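Staphylococcal superantigen-like 1 (Staphylococcus aureus, PDB 4O1N) is a secreted virulence factor that probably cleaves host proteins such as collagens and cytokines as a serine protease. Local coordinates at residues A[85-90]-A[98-103]; A[119-124]-A[204-209]. All blocks are in the same frame, centred on the assembly; numbering follows the deposited sequence.

How the interactions relate
The two contacts lie on opposite sides of the centre of the chain, with their centres about 25 Å apart and no touch between them. Interaction 1 is the more buried and belongs to the OB-fold domain. Interaction 2 is partly buried and belongs to the beta-grasp domain. They share no strand, but strand 98-106 of the first is followed in the chain by strand 120-125 of the second. Interaction 1 joins segments close in sequence, whose strands cross steeply; a serine hydroxyl and two waters bridge them. Interaction 2 joins strands far apart in sequence, through regular parallel backbone bonds and a salt bridge. Helix 144-159 touches side chains of both.

Interaction 1: residues A[85-90]-A[98-103]; sequences VFILRE and NYSIGG
This is a buried, irregular hairpin contact: the end of strand 83-87 and the residues after it meet strand 98-106 and its glycine turn. A serine hydroxyl, two waters and two backbone bonds join them. The axes of 85-87 and 98-101 cross at 110°. F86 N donates to G103 O (2.9 Å), with the N-H well off line. E90 N gives a nearly straight bond to Y99 O (3.0 Å). Between them, S100 OG donates to L88 O (2.7 Å). OG lies opposite its backbone N (chi1 -167°), which turns it toward L88.

Both strands belong to the sheet of the OB-fold domain, where I87 and N98 also touch strands 36-38 and 61-66. Water 1 bridges the segments, bonded to F86 O, S100 OG and G102 O. Water 2 donates to L88 O and E90 OE2 and accepts from I101 N. Y30 OH also bonds to E90 OE2.

I87 CG2 packs on N98 CB (3.9 Å), the side chains crossing at about a right angle. I101 CD1 lies against E90 CG (3.5 Å), at a bend in the glutamate chain. The N98 amide end meets the R89 guanidinium edge, planes nearly perpendicular; R89 NH2 bonds to Q95 O.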
ATOM      1  N   VAL A  85      -8.637  -3.988   3.813  1.00 25.27           N
ATOM      2  CA  VAL A  85      -7.964  -4.788   2.848  1.00 25.68           C
ATOM      3  C   VAL A  85      -7.610  -3.912   1.614  1.00 25.24           C
ATOM      4  O   VAL A  85      -8.412  -3.067   1.167  1.00 26.29           O
ATOM      5  CB  VAL A  85      -8.920  -5.962   2.578  1.00 26.43           C
ATOM      6  CG1 VAL A  85      -9.214  -6.144   1.111  1.00 27.94           C
ATOM      7  CG2 VAL A  85      -8.384  -7.225   3.201  1.00 26.07           C
ATOM      8  N   PHE A  86      -6.401  -4.076   1.100  1.00 24.51           N
ATOM      9  CA  PHE A  86      -5.928  -3.374  -0.098  1.00 23.86           C
ATOM     10  C   PHE A  86      -5.277  -4.417  -1.011  1.00 24.10           C
ATOM     11  O   PHE A  86      -4.181  -4.914  -0.743  1.00 23.85           O
ATOM     12  CB  PHE A  86      -4.926  -2.293   0.298  1.00 25.05           C
ATOM     13  CG  PHE A  86      -4.570  -1.331  -0.810  1.00 24.16           C
ATOM     14  CD1 PHE A  86      -5.204  -0.083  -0.892  1.00 25.13           C
ATOM     15  CD2 PHE A  86      -3.597  -1.649  -1.738  1.00 23.72           C
ATOM     16  CE1 PHE A  86      -4.894   0.804  -1.891  1.00 24.16           C
ATOM     17  CE2 PHE A  86      -3.270  -0.765  -2.739  1.00 23.82           C
ATOM     18  CZ  PHE A  86      -3.915   0.456  -2.817  1.00 24.45           C
ATOM     19  N   ILE A  87      -5.990  -4.752  -2.078  1.00 24.85           N
ATOM     20  CA  ILE A  87      -5.760  -5.973  -2.840  1.00 25.36           C
ATOM     21  C   ILE A  87      -5.367  -5.648  -4.272  1.00 24.35           C
ATOM     22  O   ILE A  87      -6.037  -4.884  -4.956  1.00 24.42           O
ATOM     23  CB  ILE A  87      -7.050  -6.827  -2.885  1.00 26.40           C
ATOM     24  CG1 ILE A  87      -7.268  -7.542  -1.557  1.00 25.96           C
ATOM     25  CG2 ILE A  87      -6.991  -7.906  -3.963  1.00 27.72           C
ATOM     26  CD1 ILE A  87      -8.678  -8.064  -1.393  1.00 24.29           C
ATOM     27  N   LEU A  88      -4.291  -6.261  -4.714  1.00 23.85           N
ATOM     28  CA  LEU A  88      -3.765  -6.038  -6.038  1.00 25.11           C
ATOM     29  C   LEU A  88      -3.381  -7.404  -6.582  1.00 25.59           C
ATOM     30  O   LEU A  88      -2.771  -8.196  -5.862  1.00 28.19           O
ATOM     31  CB  LEU A  88      -2.574  -5.078  -5.941  1.00 25.02           C
ATOM     32  CG  LEU A  88      -1.754  -4.905  -7.217  1.00 26.95           C
ATOM     33  CD1 LEU A  88      -1.027  -3.561  -7.198  1.00 29.51           C
ATOM     34  CD2 LEU A  88      -0.748  -6.019  -7.428  1.00 26.31           C
ATOM     35  N   ARG A  89      -3.744  -7.707  -7.820  1.00 25.88           N
ATOM     36  CA  ARG A  89      -3.524  -9.060  -8.349  1.00 27.73           C
ATOM     37  C   ARG A  89      -2.105  -9.199  -8.906  1.00 30.08           C
ATOM     38  O   ARG A  89      -1.733  -8.570  -9.922  1.00 28.38           O
ATOM     39  CB  ARG A  89      -4.473  -9.407  -9.486  1.00 28.53           C
ATOM     40  CG  ARG A  89      -5.913  -8.914  -9.437  1.00 27.80           C
ATOM     41  CD  ARG A  89      -6.525  -9.131 -10.798  1.00 27.40           C
ATOM     42  NE  ARG A  89      -7.526 -10.132 -10.675  1.00 29.55           N
ATOM     43  CZ  ARG A  89      -7.601 -11.319 -11.269  1.00 29.82           C
ATOM     44  NH1 ARG A  89      -6.788 -11.764 -12.210  1.00 28.52           N
ATOM     45  NH2 ARG A  89      -8.625 -12.054 -10.913  1.00 32.45           N
ATOM     46  N   GLU A  90      -1.308 -10.046  -8.287  1.00 31.93           N
ATOM     47  CA  GLU A  90       0.108 -10.111  -8.690  1.00 33.56           C
ATOM     48  C   GLU A  90       0.373 -10.394 -10.173  1.00 35.01           C
ATOM     49  O   GLU A  90       1.174  -9.676 -10.807  1.00 40.50           O
ATOM     50  CB  GLU A  90       0.888 -11.092  -7.823  1.00 32.40           C
ATOM     51  CG  GLU A  90       1.265 -10.493  -6.474  1.00 32.45           C
ATOM     52  CD  GLU A  90       2.136  -9.245  -6.584  1.00 32.86           C
ATOM     53  OE1 GLU A  90       3.164  -9.279  -7.266  1.00 33.97           O
ATOM     54  OE2 GLU A  90       1.811  -8.215  -5.978  1.00 31.53           O
ATOM     55  N   ASN A  98      -8.678 -13.322  -6.852  1.00 24.63           N
ATOM     56  CA  ASN A  98      -7.529 -12.397  -6.723  1.00 24.58           C
ATOM     57  C   ASN A  98      -6.425 -12.993  -5.803  1.00 24.89           C
ATOM     58  O   ASN A  98      -6.690 -13.419  -4.665  1.00 24.95           O
ATOM     59  CB  ASN A  98      -7.933 -11.006  -6.162  1.00 22.87           C
ATOM     60  CG  ASN A  98      -9.107 -10.350  -6.908  1.00 23.21           C
ATOM     61  OD1 ASN A  98     -10.082  -9.882  -6.289  1.00 23.25           O
ATOM     62  ND2 ASN A  98      -9.028 -10.325  -8.215  1.00 22.06           N
ATOM     63  N   TYR A  99      -5.195 -13.009  -6.288  1.00 23.51           N
ATOM     64  CA  TYR A  99      -4.074 -13.450  -5.482  1.00 24.37           C
ATOM     65  C   TYR A  99      -3.155 -12.251  -5.267  1.00 24.69           C
ATOM     66  O   TYR A  99      -2.476 -11.803  -6.216  1.00 23.93           O
ATOM     67  CB  TYR A  99      -3.328 -14.605  -6.146  1.00 24.59           C
ATOM     68  CG  TYR A  99      -4.178 -15.836  -6.278  1.00 25.74           C
ATOM     69  CD1 TYR A  99      -4.374 -16.698  -5.192  1.00 26.65           C
ATOM     70  CD2 TYR A  99      -4.854 -16.102  -7.447  1.00 26.02           C
ATOM     71  CE1 TYR A  99      -5.181 -17.824  -5.300  1.00 26.91           C
ATOM     72  CE2 TYR A  99      -5.684 -17.207  -7.555  1.00 26.46           C
ATOM     73  CZ  TYR A  99      -5.838 -18.070  -6.487  1.00 27.02           C
ATOM     74  OH  TYR A  99      -6.662 -19.156  -6.603  1.00 27.52           O
ATOM     75  N   SER A 100      -3.144 -11.767  -4.016  1.00 24.46           N
ATOM     76  CA  SER A 100      -2.443 -10.568  -3.631  1.00 25.70           C
ATOM     77  C   SER A 100      -1.493 -10.828  -2.481  1.00 26.34           C
ATOM     78  O   SER A 100      -1.482 -11.893  -1.886  1.00 26.65           O
ATOM     79  CB  SER A 100      -3.448  -9.490  -3.224  1.00 26.59           C
ATOM     80  OG  SER A 100      -2.837  -8.214  -3.123  1.00 27.58           O
ATOM     81  N   ILE A 101      -0.697  -9.819  -2.173  1.00 27.57           N
ATOM     82  CA  ILE A 101       0.285  -9.906  -1.112  1.00 28.44           C
ATOM     83  C   ILE A 101       0.186  -8.727  -0.155  1.00 27.19           C
ATOM     84  O   ILE A 101       0.304  -7.576  -0.563  1.00 24.59           O
ATOM     85  CB  ILE A 101       1.697  -9.906  -1.672  1.00 28.43           C
ATOM     86  CG1 ILE A 101       1.939 -11.171  -2.482  1.00 29.08           C
ATOM     87  CG2 ILE A 101       2.685  -9.788  -0.524  1.00 29.46           C
ATOM     88  CD1 ILE A 101       3.044 -11.030  -3.514  1.00 29.87           C
ATOM     89  N   GLY A 102       0.009  -9.047   1.124  1.00 28.49           N
ATOM     90  CA  GLY A 102      -0.011  -8.046   2.194  1.00 28.22           C
ATOM     91  C   GLY A 102      -1.235  -7.159   2.125  1.00 27.04           C
ATOM     92  O   GLY A 102      -2.326  -7.606   1.770  1.00 25.79           O
ATOM     93  N   GLY A 103      -1.049  -5.911   2.529  1.00 25.56           N
ATOM     94  CA  GLY A 103      -2.085  -4.933   2.440  1.00 24.60           C
ATOM     95  C   GLY A 103      -3.278  -5.168   3.335  1.00 24.35           C
ATOM     96  O   GLY A 103      -4.366  -4.643   3.047  1.00 22.59           O
TER
HETATM   97  O   HOH W   1      -3.607  -7.627  -0.408  1.00 15.99           O
HETATM   98  O   HOH W   2      -0.242  -8.065  -4.580  1.00 28.10           O

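Interaction 2: residues A[119-124]-A[204-209]; sequences PILEIK and NKILVE
Two neighbouring parallel strands of the beta-grasp domain's mixed sheet, 120-125 and 203-210, make this contact. The short segments run only 9° apart. I120 N donates to N204 O (3.2 Å), the longest backbone bond of the set. I206 N then bonds to I120 O, E122 N to I206 O, V208 N to E122 O, and K124 N to V208 O (2.8 Å).

On one face E122 and K205 form a salt bridge, OE1 to NZ at 2.6 Å. NZ meets OE1 nearly along its C-O bond. Both chains are extended; the K205 chi1 of -179° sends the lysine over I120, where its CG lies 4.1 Å from I120 CB. D129 of strand 128-134 stands close to E122 OE2, and the lysine charge may offset part of the repulsion between the two acids.

The other face is apolar. L121 CD1 meets I206 CG2 (3.6 Å). The side chains of I123 and V208 run alongside each other, with CG2 of I123 4.1 Å from CB of V208. L121 and I206 both pack on L151 of helix 144-159, and I123 on H159. A helix lying across the apolar face of a mixed sheet with central parallel strands is the hallmark of the beta-grasp fold.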
ATOM      1  N   PRO A 119      -0.760  15.318   5.995  1.00 33.42           N
ATOM      2  CA  PRO A 119       0.655  15.631   6.150  1.00 35.37           C
ATOM      3  C   PRO A 119       1.130  16.379   4.935  1.00 33.44           C
ATOM      4  O   PRO A 119       0.392  16.477   3.950  1.00 32.88           O
ATOM      5  CB  PRO A 119       1.329  14.256   6.188  1.00 35.92           C
ATOM      6  CG  PRO A 119       0.533  13.438   5.275  1.00 38.01           C
ATOM      7  CD  PRO A 119      -0.888  14.045   5.268  1.00 39.89           C
ATOM      8  N   ILE A 120       2.347  16.908   5.018  1.00 31.58           N
ATOM      9  CA  ILE A 120       2.924  17.624   3.912  1.00 31.25           C
ATOM     10  C   ILE A 120       3.295  16.648   2.833  1.00 30.15           C
ATOM     11  O   ILE A 120       3.776  15.582   3.110  1.00 29.92           O
ATOM     12  CB  ILE A 120       4.161  18.420   4.338  1.00 33.46           C
ATOM     13  CG1 ILE A 120       3.737  19.627   5.176  1.00 32.69           C
ATOM     14  CG2 ILE A 120       4.942  18.922   3.122  1.00 35.36           C
ATOM     15  CD1 ILE A 120       4.853  20.230   5.984  1.00 33.29           C
ATOM     16  N   LEU A 121       3.032  17.019   1.594  1.00 30.33           N
ATOM     17  CA  LEU A 121       3.439  16.210   0.457  1.00 30.98           C
ATOM     18  C   LEU A 121       4.286  17.100  -0.488  1.00 31.41           C
ATOM     19  O   LEU A 121       3.849  18.187  -0.893  1.00 28.69           O
ATOM     20  CB  LEU A 121       2.222  15.621  -0.268  1.00 28.97           C
ATOM     21  CG  LEU A 121       2.522  14.883  -1.571  1.00 29.49           C
ATOM     22  CD1 LEU A 121       3.195  13.542  -1.297  1.00 29.86           C
ATOM     23  CD2 LEU A 121       1.254  14.680  -2.385  1.00 29.07           C
ATOM     24  N   GLU A 122       5.484  16.615  -0.819  1.00 30.42           N
ATOM     25  CA  GLU A 122       6.393  17.324  -1.673  1.00 32.13           C
ATOM     26  C   GLU A 122       6.889  16.384  -2.759  1.00 31.76           C
ATOM     27  O   GLU A 122       7.362  15.287  -2.472  1.00 32.43           O
ATOM     28  CB  GLU A 122       7.569  17.853  -0.839  1.00 33.74           C
ATOM     29  CG  GLU A 122       8.588  18.693  -1.601  1.00 34.99           C
ATOM     30  CD  GLU A 122       9.775  19.163  -0.744  1.00 38.37           C
ATOM     31  OE1 GLU A 122       9.874  18.777   0.451  1.00 39.12           O
ATOM     32  OE2 GLU A 122      10.634  19.923  -1.272  1.00 38.32           O
ATOM     33  N   ILE A 123       6.819  16.811  -4.006  1.00 32.93           N
ATOM     34  CA  ILE A 123       7.315  15.979  -5.079  1.00 35.18           C
ATOM     35  C   ILE A 123       8.370  16.744  -5.857  1.00 38.37           C
ATOM     36  O   ILE A 123       8.190  17.930  -6.105  1.00 40.73           O
ATOM     37  CB  ILE A 123       6.185  15.540  -6.001  1.00 34.26           C
ATOM     38  CG1 ILE A 123       5.032  14.970  -5.185  1.00 32.55           C
ATOM     39  CG2 ILE A 123       6.696  14.491  -6.972  1.00 36.29           C
ATOM     40  CD1 ILE A 123       3.866  14.491  -6.005  1.00 32.35           C
ATOM     41  N   LYS A 124       9.458  16.053  -6.223  1.00 41.08           N
ATOM     42  CA  LYS A 124      10.586  16.636  -6.965  1.00 42.33           C
ATOM     43  C   LYS A 124      10.942  15.846  -8.221  1.00 42.85           C
ATOM     44  O   LYS A 124      11.116  14.619  -8.112  1.00 46.12           O
ATOM     45  CB  LYS A 124      11.829  16.592  -6.095  1.00 41.51           C
ATOM     46  CG  LYS A 124      11.740  17.410  -4.856  1.00 43.12           C
ATOM     47  CD  LYS A 124      13.132  17.692  -4.324  1.00 45.83           C
ATOM     48  CE  LYS A 124      13.095  18.960  -3.512  1.00 49.43           C
ATOM     49  NZ  LYS A 124      14.382  19.193  -2.840  1.00 54.74           N
ATOM     50  N   ASN A 204       4.136  12.790   9.212  1.00 29.35           N
ATOM     51  CA  ASN A 204       4.375  14.220   9.231  1.00 30.35           C
ATOM     52  C   ASN A 204       4.608  14.697   7.839  1.00 30.26           C
ATOM     53  O   ASN A 204       4.112  15.751   7.458  1.00 31.27           O
ATOM     54  CB  ASN A 204       5.627  14.520  10.050  1.00 33.52           C
ATOM     55  CG  ASN A 204       5.967  16.009  10.095  1.00 34.64           C
ATOM     56  OD1 ASN A 204       5.272  16.792  10.738  1.00 39.43           O
ATOM     57  ND2 ASN A 204       7.044  16.396   9.431  1.00 33.15           N
ATOM     58  N   LYS A 205       5.407  13.953   7.080  1.00 29.23           N
ATOM     59  CA  LYS A 205       5.704  14.371   5.719  1.00 29.11           C
ATOM     60  C   LYS A 205       5.963  13.205   4.752  1.00 27.75           C
ATOM     61  O   LYS A 205       6.544  12.191   5.110  1.00 25.42           O
ATOM     62  CB  LYS A 205       6.917  15.305   5.725  1.00 30.24           C
ATOM     63  CG  LYS A 205       7.305  15.821   4.353  1.00 30.32           C
ATOM     64  CD  LYS A 205       8.430  16.841   4.435  1.00 32.22           C
ATOM     65  CE  LYS A 205       8.806  17.322   3.026  1.00 33.16           C
ATOM     66  NZ  LYS A 205       9.500  18.625   3.068  1.00 33.55           N
ATOM     67  N   ILE A 206       5.566  13.401   3.501  1.00 27.34           N
ATOM     68  CA  ILE A 206       5.904  12.468   2.452  1.00 27.90           C
ATOM     69  C   ILE A 206       6.623  13.203   1.365  1.00 27.32           C
ATOM     70  O   ILE A 206       6.087  14.174   0.831  1.00 27.08           O
ATOM     71  CB  ILE A 206       4.653  11.821   1.860  1.00 28.17           C
ATOM     72  CG1 ILE A 206       4.056  10.859   2.881  1.00 28.01           C
ATOM     73  CG2 ILE A 206       5.003  11.058   0.583  1.00 28.19           C
ATOM     74  CD1 ILE A 206       2.620  10.545   2.603  1.00 28.72           C
ATOM     75  N   LEU A 207       7.827  12.717   1.069  1.00 27.03           N
ATOM     76  CA  LEU A 207       8.700  13.218   0.023  1.00 29.05           C
ATOM     77  C   LEU A 207       8.753  12.175  -1.102  1.00 28.29           C
ATOM     78  O   LEU A 207       9.058  11.013  -0.844  1.00 26.15           O
ATOM     79  CB  LEU A 207      10.143  13.398   0.599  1.00 30.83           C
ATOM     80  CG  LEU A 207      11.111  14.528   0.166  1.00 31.30           C
ATOM     81  CD1 LEU A 207      12.552  14.098   0.366  1.00 32.58           C
ATOM     82  CD2 LEU A 207      10.943  15.019  -1.256  1.00 30.75           C
ATOM     83  N   VAL A 208       8.479  12.597  -2.332  1.00 28.69           N
ATOM     84  CA  VAL A 208       8.728  11.770  -3.515  1.00 30.09           C
ATOM     85  C   VAL A 208       9.747  12.480  -4.429  1.00 31.96           C
ATOM     86  O   VAL A 208       9.421  13.508  -5.017  1.00 33.57           O
ATOM     87  CB  VAL A 208       7.417  11.518  -4.311  1.00 30.13           C
ATOM     88  CG1 VAL A 208       7.679  10.748  -5.603  1.00 29.77           C
ATOM     89  CG2 VAL A 208       6.403  10.767  -3.459  1.00 29.78           C
ATOM     90  N   GLU A 209      10.956  11.933  -4.546  1.00 33.28           N
ATOM     91  CA  GLU A 209      11.976  12.461  -5.455  1.00 36.80           C
ATOM     92  C   GLU A 209      12.043  11.622  -6.731  1.00 36.97           C
ATOM     93  O   GLU A 209      12.192  10.418  -6.679  1.00 33.87           O
ATOM     94  CB  GLU A 209      13.351  12.463  -4.768  1.00 39.21           C
ATOM     95  CG  GLU A 209      13.473  13.502  -3.664  1.00 40.71           C
ATOM     96  CD  GLU A 209      14.647  13.261  -2.738  1.00 43.51           C
ATOM     97  OE1 GLU A 209      15.595  14.082  -2.755  1.00 46.18           O
ATOM     98  OE2 GLU A 209      14.613  12.260  -1.993  1.00 42.99           O
TER